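Local atomic coordinates of catabolite control protein A (PDB entry 2O20), a protein that probably acts as a global, DNA-binding transcriptional regulator of carbon catabolite repression and activation, helping the cell to use its energy sources economically. Residues Asn95-Asn100 with Leu116-Asp121; Lys174-Gly179 with Gln203-Glu208; Gly253-Met258 with Pro285-Val290; Glu113-Leu116 with Gly122-Tyr125. The protein carries 1 engineered substitution. All coordinates share one frame; numbering follows the deposited sequence. Where two conformers were deposited one is given.

Contact 1 (Asn95-Asn100 with Leu116-Asp121)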
loop_
_atom_site.group_PDB
_atom_site.type_symbol
_atom_site.label_atom_id
_atom_site.label_comp_id
_atom_site.label_asym_id
_atom_site.label_seq_id
_atom_site.Cartn_x
_atom_site.Cartn_y
_atom_site.Cartn_z
ATOM N N ASN D 95 -0.200 -22.333 -8.803
ATOM C CA ASN D 95 0.821 -21.690 -7.959
ATOM C C ASN D 95 1.086 -20.280 -8.467
ATOM O O ASN D 95 1.088 -20.036 -9.672
ATOM C CB ASN D 95 2.136 -22.485 -7.961
ATOM C CG ASN D 95 1.975 -23.910 -7.494
ATOM O OD1 ASN D 95 2.523 -24.828 -8.110
ATOM N ND2 ASN D 95 1.261 -24.105 -6.411
ATOM N N MET D 96 1.320 -19.345 -7.545
ATOM C CA MET D 96 1.617 -17.935 -7.866
ATOM C C MET D 96 3.015 -17.602 -7.323
ATOM O O MET D 96 3.291 -17.887 -6.159
ATOM C CB MET D 96 0.634 -17.006 -7.139
ATOM C CG MET D 96 -0.783 -16.991 -7.665
ATOM S SD MET D 96 -0.966 -15.810 -8.993
ATOM C CE MET D 96 -0.564 -14.295 -8.113
ATOM N N ILE D 97 3.871 -16.999 -8.146
ATOM C CA ILE D 97 5.175 -16.511 -7.697
ATOM C C ILE D 97 5.207 -15.015 -7.940
ATOM O O ILE D 97 4.975 -14.564 -9.071
ATOM C CB ILE D 97 6.367 -17.173 -8.460
ATOM C CG1 ILE D 97 6.363 -18.700 -8.305
ATOM C CG2 ILE D 97 7.715 -16.591 -7.973
ATOM C CD1 ILE D 97 7.346 -19.432 -9.234
ATOM N N LEU D 98 5.486 -14.223 -6.908
ATOM C CA LEU D 98 5.550 -12.786 -7.096
ATOM C C LEU D 98 7.002 -12.311 -7.021
ATOM O O LEU D 98 7.745 -12.723 -6.136
ATOM C CB LEU D 98 4.723 -12.052 -6.027
ATOM C CG LEU D 98 3.255 -12.438 -5.780
ATOM C CD1 LEU D 98 2.689 -11.553 -4.686
ATOM C CD2 LEU D 98 2.403 -12.324 -7.019
ATOM N N ALA D 99 7.384 -11.414 -7.916
ATOM C CA ALA D 99 8.748 -10.899 -7.918
ATOM C C ALA D 99 8.723 -9.380 -8.031
ATOM O O ALA D 99 7.985 -8.833 -8.844
ATOM C CB ALA D 99 9.501 -11.492 -9.044
ATOM N N ASN D 100 9.541 -8.711 -7.220
ATOM C CA ASN D 100 9.670 -7.256 -7.261
ATOM C C ASN D 100 10.830 -6.869 -8.169
ATOM O O ASN D 100 11.955 -7.353 -7.978
ATOM C CB ASN D 100 9.974 -6.703 -5.862
ATOM C CG ASN D 100 8.838 -6.950 -4.866
ATOM O OD1 ASN D 100 7.703 -6.457 -5.033
ATOM N ND2 ASN D 100 9.133 -7.734 -3.835
ATOM N N LEU D 116 11.863 -18.489 -16.250
ATOM C CA LEU D 116 12.082 -19.382 -17.400
ATOM C C LEU D 116 12.797 -20.663 -16.965
ATOM O O LEU D 116 12.497 -21.735 -17.482
ATOM C CB LEU D 116 12.871 -18.675 -18.528
ATOM C CG LEU D 116 12.154 -17.727 -19.524
ATOM C CD1 LEU D 116 11.311 -16.601 -18.876
ATOM C CD2 LEU D 116 13.177 -17.104 -20.497
ATOM N N SER D 117 13.702 -20.552 -15.990
ATOM C CA SER D 117 14.383 -21.724 -15.430
ATOM C C SER D 117 13.474 -22.573 -14.552
ATOM O O SER D 117 13.598 -23.800 -14.553
ATOM C CB SER D 117 15.639 -21.335 -14.632
ATOM O OG SER D 117 15.371 -21.260 -13.239
ATOM N N LYS D 118 12.589 -21.929 -13.782
ATOM C CA LYS D 118 11.570 -22.651 -13.010
ATOM C C LYS D 118 10.480 -23.236 -13.895
ATOM O O LYS D 118 9.651 -23.981 -13.414
ATOM C CB LYS D 118 10.901 -21.751 -11.986
ATOM C CG LYS D 118 11.718 -21.430 -10.768
ATOM C CD LYS D 118 10.965 -20.418 -9.925
ATOM C CE LYS D 118 11.803 -19.876 -8.798
ATOM N NZ LYS D 118 11.254 -18.559 -8.292
ATOM N N GLN D 119 10.481 -22.898 -15.179
ATOM C CA GLN D 119 9.481 -23.383 -16.123
ATOM C C GLN D 119 8.059 -22.950 -15.698
ATOM O O GLN D 119 7.108 -23.755 -15.679
ATOM C CB GLN D 119 9.568 -24.912 -16.293
ATOM C CG GLN D 119 10.790 -25.416 -17.067
ATOM C CD GLN D 119 10.951 -26.919 -16.950
ATOM O OE1 GLN D 119 10.646 -27.662 -17.880
ATOM N NE2 GLN D 119 11.378 -27.377 -15.781
ATOM N N VAL D 120 7.910 -21.677 -15.354
ATOM C CA VAL D 120 6.557 -21.142 -15.174
ATOM C C VAL D 120 5.798 -21.330 -16.498
ATOM O O VAL D 120 6.384 -21.352 -17.614
ATOM C CB VAL D 120 6.519 -19.662 -14.674
ATOM C CG1 VAL D 120 7.410 -19.471 -13.447
ATOM C CG2 VAL D 120 6.867 -18.685 -15.784
ATOM N N ASP D 121 4.491 -21.492 -16.347
ATOM C CA ASP D 121 3.585 -21.786 -17.439
ATOM C C ASP D 121 3.046 -20.512 -18.108
ATOM O O ASP D 121 2.580 -20.545 -19.248
ATOM C CB ASP D 121 2.445 -22.671 -16.918
ATOM C CG ASP D 121 2.944 -23.991 -16.371
ATOM O OD1 ASP D 121 3.260 -24.847 -17.196
ATOM O OD2 ASP D 121 3.099 -24.166 -15.134
#

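Contact 2 (Lys174-Gly179 with Gln203-Glu208)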
loop_
_atom_site.group_PDB
_atom_site.type_symbol
_atom_site.label_atom_id
_atom_site.label_comp_id
_atom_site.label_asym_id
_atom_site.label_seq_id
_atom_site.Cartn_x
_atom_site.Cartn_y
_atom_site.Cartn_z
ATOM N N LYS D 174 -12.129 18.809 -17.691
ATOM C CA LYS D 174 -12.685 19.160 -16.402
ATOM C C LYS D 174 -11.999 20.400 -15.800
ATOM O O LYS D 174 -12.651 21.264 -15.218
ATOM C CB LYS D 174 -12.552 17.960 -15.456
ATOM C CG LYS D 174 -13.149 18.178 -14.097
ATOM C CD LYS D 174 -13.302 16.871 -13.333
ATOM C CE LYS D 174 -13.637 17.130 -11.908
ATOM N NZ LYS D 174 -15.026 17.631 -11.758
ATOM N N LEU D 175 -10.684 20.487 -15.941
ATOM C CA LEU D 175 -9.934 21.640 -15.414
ATOM C C LEU D 175 -10.168 22.885 -16.309
ATOM O O LEU D 175 -10.210 24.023 -15.825
ATOM C CB LEU D 175 -8.444 21.312 -15.332
ATOM C CG LEU D 175 -8.086 20.197 -14.339
ATOM C CD1 LEU D 175 -6.646 19.745 -14.475
ATOM C CD2 LEU D 175 -8.382 20.626 -12.918
ATOM N N ILE D 176 -10.309 22.667 -17.604
ATOM C CA ILE D 176 -10.678 23.767 -18.531
ATOM C C ILE D 176 -12.027 24.337 -18.113
ATOM O O ILE D 176 -12.202 25.542 -18.030
ATOM C CB ILE D 176 -10.713 23.288 -20.000
ATOM C CG1 ILE D 176 -9.279 23.077 -20.481
ATOM C CG2 ILE D 176 -11.424 24.333 -20.940
ATOM C CD1 ILE D 176 -9.159 22.305 -21.720
ATOM N N ASP D 177 -12.975 23.459 -17.813
ATOM C CA ASP D 177 -14.326 23.891 -17.506
ATOM C C ASP D 177 -14.471 24.613 -16.168
ATOM O O ASP D 177 -15.454 25.333 -15.986
ATOM C CB ASP D 177 -15.319 22.725 -17.652
ATOM C CG ASP D 177 -15.503 22.278 -19.123
ATOM O OD1 ASP D 177 -15.067 22.994 -20.054
ATOM O OD2 ASP D 177 -16.086 21.200 -19.351
ATOM N N SER D 178 -13.505 24.455 -15.255
ATOM C CA SER D 178 -13.459 25.238 -14.024
ATOM C C SER D 178 -12.585 26.501 -14.160
ATOM O O SER D 178 -12.257 27.149 -13.167
ATOM C CB SER D 178 -13.030 24.363 -12.820
ATOM O OG SER D 178 -11.771 23.722 -13.046
ATOM N N GLY D 179 -12.233 26.866 -15.400
ATOM C CA GLY D 179 -11.557 28.127 -15.677
ATOM C C GLY D 179 -10.042 28.119 -15.735
ATOM O O GLY D 179 -9.426 29.182 -15.847
ATOM N N GLN D 203 -3.634 17.254 -25.260
ATOM C CA GLN D 203 -3.532 18.214 -26.352
ATOM C C GLN D 203 -4.840 18.468 -27.096
ATOM O O GLN D 203 -5.122 19.614 -27.478
ATOM C CB GLN D 203 -2.460 17.764 -27.342
ATOM C CG GLN D 203 -1.026 17.950 -26.822
ATOM C CD GLN D 203 -0.029 17.158 -27.649
ATOM O OE1 GLN D 203 -0.413 16.256 -28.415
ATOM N NE2 GLN D 203 1.239 17.477 -27.509
ATOM N N GLU D 204 -5.606 17.403 -27.306
ATOM C CA GLU D 204 -6.952 17.469 -27.873
ATOM C C GLU D 204 -7.869 18.388 -27.050
ATOM O O GLU D 204 -8.562 19.235 -27.601
ATOM C CB GLU D 204 -7.506 16.052 -27.898
ATOM C CG GLU D 204 -8.860 15.841 -28.549
ATOM C CD GLU D 204 -9.215 14.363 -28.627
ATOM O OE1 GLU D 204 -8.579 13.642 -29.445
ATOM O OE2 GLU D 204 -10.116 13.913 -27.872
ATOM N N ALA D 205 -7.854 18.232 -25.723
ATOM C CA ALA D 205 -8.641 19.104 -24.844
ATOM C C ALA D 205 -8.212 20.581 -24.951
ATOM O O ALA D 205 -9.066 21.465 -25.080
ATOM C CB ALA D 205 -8.583 18.609 -23.398
ATOM N N LEU D 206 -6.907 20.852 -24.919
ATOM C CA LEU D 206 -6.394 22.237 -25.013
ATOM C C LEU D 206 -6.814 22.904 -26.341
ATOM O O LEU D 206 -7.300 24.027 -26.350
ATOM C CB LEU D 206 -4.866 22.281 -24.894
ATOM C CG LEU D 206 -4.262 21.791 -23.558
ATOM C CD1 LEU D 206 -2.761 22.017 -23.527
ATOM C CD2 LEU D 206 -4.904 22.475 -22.351
ATOM N N LEU D 207 -6.560 22.206 -27.435
ATOM C CA LEU D 207 -6.970 22.625 -28.792
ATOM C C LEU D 207 -8.435 23.047 -28.945
ATOM O O LEU D 207 -8.749 24.052 -29.602
ATOM C CB LEU D 207 -6.728 21.469 -29.734
ATOM C CG LEU D 207 -5.451 21.504 -30.545
ATOM C CD1 LEU D 207 -5.065 20.097 -31.024
ATOM C CD2 LEU D 207 -5.730 22.369 -31.728
ATOM N N GLU D 208 -9.333 22.262 -28.370
ATOM C CA GLU D 208 -10.761 22.544 -28.473
ATOM C C GLU D 208 -11.169 23.773 -27.675
ATOM O O GLU D 208 -12.166 24.416 -28.011
ATOM C CB GLU D 208 -11.585 21.346 -28.049
ATOM C CG GLU D 208 -11.526 20.161 -29.003
ATOM C CD GLU D 208 -12.222 18.940 -28.409
ATOM O OE1 GLU D 208 -12.761 19.085 -27.292
ATOM O OE2 GLU D 208 -12.211 17.855 -29.030
#

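Contact 3 (Gly253-Met258 with Pro285-Val290)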
loop_
_atom_site.group_PDB
_atom_site.type_symbol
_atom_site.label_atom_id
_atom_site.label_comp_id
_atom_site.label_asym_id
_atom_site.label_seq_id
_atom_site.Cartn_x
_atom_site.Cartn_y
_atom_site.Cartn_z
ATOM N N GLY D 253 1.778 13.356 -3.432
ATOM C CA GLY D 253 2.944 14.187 -3.157
ATOM C C GLY D 253 2.791 15.652 -3.532
ATOM O O GLY D 253 3.131 16.536 -2.729
ATOM N N LEU D 254 2.252 15.914 -4.722
ATOM C CA LEU D 254 1.945 17.271 -5.199
ATOM C C LEU D 254 0.956 17.966 -4.267
ATOM O O LEU D 254 1.194 19.108 -3.845
ATOM C CB LEU D 254 1.371 17.244 -6.637
ATOM C CG LEU D 254 1.193 18.619 -7.292
ATOM C CD1 LEU D 254 2.550 19.213 -7.537
ATOM C CD2 LEU D 254 0.397 18.546 -8.570
ATOM N N LEU D 255 -0.094 17.250 -3.876
ATOM C CA LEU D 255 -1.099 17.796 -2.938
ATOM C C LEU D 255 -0.495 18.109 -1.571
ATOM O O LEU D 255 -0.718 19.205 -1.043
ATOM C CB LEU D 255 -2.310 16.851 -2.792
ATOM C CG LEU D 255 -3.459 17.279 -1.864
ATOM C CD1 LEU D 255 -4.026 18.590 -2.304
ATOM C CD2 LEU D 255 -4.541 16.231 -1.842
ATOM N N SER D 256 0.294 17.186 -1.021
ATOM C CA SER D 256 0.978 17.378 0.240
ATOM C C SER D 256 1.786 18.667 0.232
ATOM O O SER D 256 1.776 19.441 1.202
ATOM C CB SER D 256 1.938 16.194 0.599
ATOM O OG SER D 256 1.224 15.062 1.097
ATOM N N ALA D 257 2.540 18.850 -0.829
ATOM C CA ALA D 257 3.410 20.038 -0.929
ATOM C C ALA D 257 2.630 21.352 -1.088
ATOM O O ALA D 257 2.982 22.352 -0.448
ATOM C CB ALA D 257 4.420 19.834 -2.037
ATOM N N MET D 258 1.576 21.364 -1.913
ATOM C CA MET D 258 0.689 22.520 -2.023
ATOM C C MET D 258 0.115 22.890 -0.665
ATOM O O MET D 258 0.182 24.048 -0.254
ATOM C CB MET D 258 -0.434 22.276 -3.038
ATOM C CG MET D 258 0.053 22.113 -4.484
ATOM S SD MET D 258 0.952 23.593 -5.032
ATOM C CE MET D 258 1.367 23.075 -6.701
ATOM N N PRO D 285 -6.778 17.306 1.998
ATOM C CA PRO D 285 -8.117 17.155 1.383
ATOM C C PRO D 285 -8.280 15.932 0.484
ATOM O O PRO D 285 -7.293 15.357 -0.000
ATOM C CB PRO D 285 -8.273 18.437 0.530
ATOM C CG PRO D 285 -7.023 19.028 0.461
ATOM C CD PRO D 285 -6.210 18.617 1.672
ATOM N N THR D 286 -9.529 15.552 0.271
ATOM C CA THR D 286 -9.848 14.433 -0.598
ATOM C C THR D 286 -9.462 14.707 -2.052
ATOM O O THR D 286 -9.523 15.845 -2.540
ATOM C CB THR D 286 -11.336 13.997 -0.491
ATOM O OG1 THR D 286 -12.191 15.055 -0.922
ATOM C CG2 THR D 286 -11.678 13.588 0.901
ATOM N N LEU D 287 -8.965 13.661 -2.686
ATOM C CA LEU D 287 -8.293 13.762 -3.971
ATOM C C LEU D 287 -9.167 13.328 -5.161
ATOM O O LEU D 287 -9.523 12.150 -5.307
ATOM C CB LEU D 287 -7.002 12.922 -3.932
ATOM C CG LEU D 287 -5.750 13.461 -4.637
ATOM C CD1 LEU D 287 -4.631 12.407 -4.606
ATOM C CD2 LEU D 287 -5.995 13.922 -6.066
ATOM N N THR D 288 -9.487 14.270 -6.036
ATOM C CA THR D 288 -10.170 13.948 -7.293
ATOM C C THR D 288 -9.303 13.033 -8.180
ATOM O O THR D 288 -8.104 13.243 -8.321
ATOM C CB THR D 288 -10.554 15.252 -8.061
ATOM O OG1 THR D 288 -11.495 15.993 -7.290
ATOM C CG2 THR D 288 -11.184 14.960 -9.420
ATOM N N SER D 289 -9.911 12.016 -8.782
ATOM C CA SER D 289 -9.120 11.034 -9.549
ATOM C C SER D 289 -9.943 10.337 -10.643
ATOM O O SER D 289 -11.118 10.059 -10.456
ATOM C CB SER D 289 -8.543 9.958 -8.595
ATOM O OG SER D 289 -7.486 9.235 -9.177
ATOM N N VAL D 290 -9.288 10.028 -11.758
ATOM C CA VAL D 290 -9.723 8.931 -12.618
ATOM C C VAL D 290 -9.742 7.645 -11.766
ATOM O O VAL D 290 -8.757 7.326 -11.066
ATOM C CB VAL D 290 -8.761 8.754 -13.836
ATOM C CG1 VAL D 290 -9.022 7.452 -14.608
ATOM C CG2 VAL D 290 -8.824 9.978 -14.747
#

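Contact 4 (Glu113-Leu116 with Gly122-Tyr125)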
loop_
_atom_site.group_PDB
_atom_site.type_symbol
_atom_site.label_atom_id
_atom_site.label_comp_id
_atom_site.label_asym_id
_atom_site.label_seq_id
_atom_site.Cartn_x
_atom_site.Cartn_y
_atom_site.Cartn_z
ATOM N N GLU D 113 14.821 -14.828 -15.992
ATOM C CA GLU D 113 15.697 -15.992 -15.990
ATOM C C GLU D 113 15.233 -16.995 -14.958
ATOM O O GLU D 113 15.161 -18.190 -15.233
ATOM C CB GLU D 113 17.152 -15.598 -15.692
ATOM C CG GLU D 113 17.821 -14.864 -16.827
ATOM C CD GLU D 113 19.286 -14.513 -16.561
ATOM O OE1 GLU D 113 19.735 -14.543 -15.385
ATOM O OE2 GLU D 113 19.987 -14.201 -17.552
ATOM N N THR D 114 14.925 -16.498 -13.765
ATOM C CA THR D 114 14.468 -17.357 -12.690
ATOM C C THR D 114 13.128 -17.998 -13.053
ATOM O O THR D 114 12.942 -19.191 -12.805
ATOM C CB THR D 114 14.388 -16.599 -11.363
ATOM O OG1 THR D 114 15.688 -16.082 -11.044
ATOM C CG2 THR D 114 13.945 -17.523 -10.241
ATOM N N PHE D 115 12.212 -17.220 -13.645
ATOM C CA PHE D 115 10.913 -17.744 -14.124
ATOM C C PHE D 115 11.067 -18.808 -15.226
ATOM O O PHE D 115 10.460 -19.872 -15.161
ATOM C CB PHE D 115 10.021 -16.598 -14.672
ATOM C CG PHE D 115 9.335 -15.744 -13.612
ATOM C CD1 PHE D 115 9.571 -15.904 -12.250
ATOM C CD2 PHE D 115 8.480 -14.739 -14.016
ATOM C CE1 PHE D 115 8.937 -15.091 -11.309
ATOM C CE2 PHE D 115 7.848 -13.915 -13.094
ATOM C CZ PHE D 115 8.067 -14.103 -11.732
ATOM N N LEU D 116 11.863 -18.489 -16.250
ATOM C CA LEU D 116 12.082 -19.382 -17.400
ATOM C C LEU D 116 12.797 -20.663 -16.965
ATOM O O LEU D 116 12.497 -21.735 -17.482
ATOM C CB LEU D 116 12.871 -18.675 -18.528
ATOM C CG LEU D 116 12.154 -17.727 -19.524
ATOM C CD1 LEU D 116 11.311 -16.601 -18.876
ATOM C CD2 LEU D 116 13.177 -17.104 -20.497
ATOM N N GLY D 122 3.115 -19.397 -17.391
ATOM C CA GLY D 122 2.612 -18.127 -17.868
ATOM C C GLY D 122 3.093 -16.981 -16.982
ATOM O O GLY D 122 3.418 -17.191 -15.822
ATOM N N ILE D 123 3.166 -15.786 -17.567
ATOM C CA ILE D 123 3.693 -14.574 -16.908
ATOM C C ILE D 123 2.685 -13.415 -17.012
ATOM O O ILE D 123 2.163 -13.134 -18.079
ATOM C CB ILE D 123 5.089 -14.151 -17.542
ATOM C CG1 ILE D 123 6.141 -15.204 -17.214
ATOM C CG2 ILE D 123 5.574 -12.821 -17.017
ATOM C CD1 ILE D 123 7.388 -15.156 -18.071
ATOM N N VAL D 124 2.443 -12.745 -15.892
ATOM C CA VAL D 124 1.783 -11.444 -15.880
ATOM C C VAL D 124 2.847 -10.384 -15.590
ATOM O O VAL D 124 3.558 -10.479 -14.593
ATOM C CB VAL D 124 0.707 -11.356 -14.789
ATOM C CG1 VAL D 124 0.040 -9.967 -14.780
ATOM C CG2 VAL D 124 -0.337 -12.485 -14.939
ATOM N N TYR D 125 2.955 -9.399 -16.486
ATOM C CA TYR D 125 3.917 -8.310 -16.338
ATOM C C TYR D 125 3.243 -6.984 -16.033
ATOM O O TYR D 125 2.316 -6.577 -16.720
ATOM C CB TYR D 125 4.719 -8.135 -17.623
ATOM C CG TYR D 125 5.686 -6.970 -17.578
ATOM C CD1 TYR D 125 6.979 -7.132 -17.105
ATOM C CD2 TYR D 125 5.283 -5.690 -17.975
ATOM C CE1 TYR D 125 7.855 -6.057 -17.037
ATOM C CE2 TYR D 125 6.164 -4.598 -17.908
ATOM C CZ TYR D 125 7.429 -4.783 -17.439
ATOM O OH TYR D 125 8.302 -3.693 -17.395
#

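Contact 1 (Asn95-Asn100 with Leu116-Asp121)
Ile97 of the edge strand reaches toward Lys118, at the end of helix 105-118, and Val120, in the turn that follows, and its branches divide the work. CB points at the helix end. CG2 is anti to the backbone N and lies 4.1 Å from Lys118 NZ; the same methyl also packs on the ring of Phe115. CG1 runs out on the far side of CB, anti to the carbonyl carbon (chi1 -58°), and the nearly straight chi2 of 169° carries CD1 farthest from the strand. There Ile97 CD1 meets Lys118 CD at 3.8 Å and Val120 CG1 at 4.2 Å; one methyl thus meets a single lysine methylene, CD, and a valine methyl. Ile97 and Lys118 meet tip to tip, the lysine chain being extended beyond CG. Strand 95-100, helix 105-118 and strand 122-125 form a beta-alpha-beta crossover of the parallel sheet, which passes over strand 65-70 between them. A Schellman motif ends the helix: Gln119, with positive phi, is its C-prime residue, Val120 N bonds to Phe115 O (3.1 Å), and Gln119 N bonds weakly to Leu116 O (3.3 Å). This motif turns the chain so that Val120 faces Ile97. Lys118 also packs on Asn95 of the second subunit, while Asp121 OD2 accepts a hydrogen bond from Thr65 N.

Contact 2 (Lys174-Gly179 with Gln203-Glu208)
Ile176, near the end of helix 164-177, carries the whole contact on its terminal methyl, which lies against Ala205 and Leu206 of helix 193-208. The apolar pairs are two: Ile176 CD1 to Ala205 CB at 4.1 Å, and Ile176 CD1 to Leu206 CD2 at 4.3 Å. Ala205 points its CB at the partner helix, whereas Leu206 sets out away from that helix at CB, and its end, CD2, comes nearer. The longer branch of the isoleucine is stretched out (chi2 165°), which holds CD1 well clear of its own helix. Methyl-to-backbone approaches form the second group: Ile176 CD1 is 3.5 Å from Ala205 O and 4.2 Å from Leu206 N, resting on the peptide that joins these residues. Hydrogen bonds act around the contact. A Schellman motif closes helix 164-177, with Gly179 N bonded to Ile176 O at 2.9 Å and Asn180 N to Leu175 O; Gly179 is the C-prime residue. Both helices belong to the subdomain built on the four-stranded parallel sheet, and Leu175 packs onto its strands 242-245 and 270-272. A single methyl set against methyls and a peptide gives no directional bond: it fixes how closely the helices approach and excludes water, while directional bonds between the same two helices, Glu208 OE1 to Tyr169 OH and, weakly, Glu204 OE1 to His165 NE2, lie beside it.

Contact 3 (Gly253-Met258 with Pro285-Val290)
Pro285 O takes a hydrogen bond from Thr283 OG1 and is also approached by Leu255 CD2 of helix 248-260, at 3.4 Å. The leucine is the one residue of its helix segment that reaches the other chain segment. Its CG is anti to the backbone N (chi1 -179°), which swings the two methyls toward the partner. Leu255 CD1 lies 4.1 Å from Pro285 CG, and the leucine and the proline ring cross obliquely. Leu255 CD2 meets both the Pro285 carbonyl O and Leu287 CG, the latter also 4.1 Å away. Leu287 was modelled in two conformers; in one of them the two leucines run past each other in opposite directions, and both this and the distance are doubtful for the other. Pro285, preceded by a cis peptide, opens an extended chain that leads into strand 289-291, which pairs antiparallel with strand 324-326. From there the chain passes into the subdomain of the six-stranded sheet, one of the crossings that join the two halves of the type I periplasmic-binding fold shared by the LacI family. Ser289 OG donates to Val290 O at 3.0 Å, from above the carbonyl plane (41° out of it). The chain of 285-290 is tied down by residues near the C-terminus: Thr288 OG1 bonds to both Arg328 N and Thr331 OG1, and Thr286 OG1 to Arg329 N. Leu255 and Leu287 both pack on Ile271 of strand 270-272, at the edge of the four-stranded sheet. Ser256, turned away from this segment, packs against Tyr282 of the second subunit.

Contact 4 (Glu113-Leu116 with Gly122-Tyr125)
Phe115 and Leu116, consecutive on helix 105-118, both meet Ile123 of strand 122-125, and every contact between the two segments is apolar. Phe115 CD2 comes to 4.0 Å from Ile123 CG1, the methylene approaching the ring obliquely. Beyond CG1 the strand isoleucine continues past the phenylalanine to Leu116, where Ile123 CD1 and Leu116 CD1 are 4.3 Å apart. The CB of Phe115 points toward the strand; Leu116 starts off to the flank and turns its end inward. The pair closes the second half of the beta-alpha-beta unit: the helix packs on one face of the six-stranded parallel sheet, and after a short turn the chain returns as strand 122-125. Other hydrophobic neighbours extend the layer, Phe115 packing on Ala99 of the edge strand, Ile123 on Leu138 of helix 132-141. Hydrogen bonds belong to the strand's other partners: Val124 pairs with Gly67 and Ile69, and Ile123 with Pro144 and Val146, placing 122-125 between strands 65-70 and 145-148. At its far end Tyr125 OH bonds to Glu108 OE2, tying strand to helix a second time.

Overall arrangement
Contacts 1 and 4 share helix 105-118 and the six-stranded sheet, their centres 5 Å apart, and Phe115 touches residues of both. Contact 4 is buried; contact 1, at the sheet edge, is partly buried, with an exposed lysine among its partners and the second subunit close by. Contacts 2 and 3 lie across the chain's centre in the other subdomain, about 20 Å apart centre to centre, and meet where Lys174 packs on Thr288. Both are buried, and in each an aliphatic side chain rests against a backbone carbonyl as well as aliphatic carbons: contact 2 joins two helices, contact 3 a helix and a crossing segment.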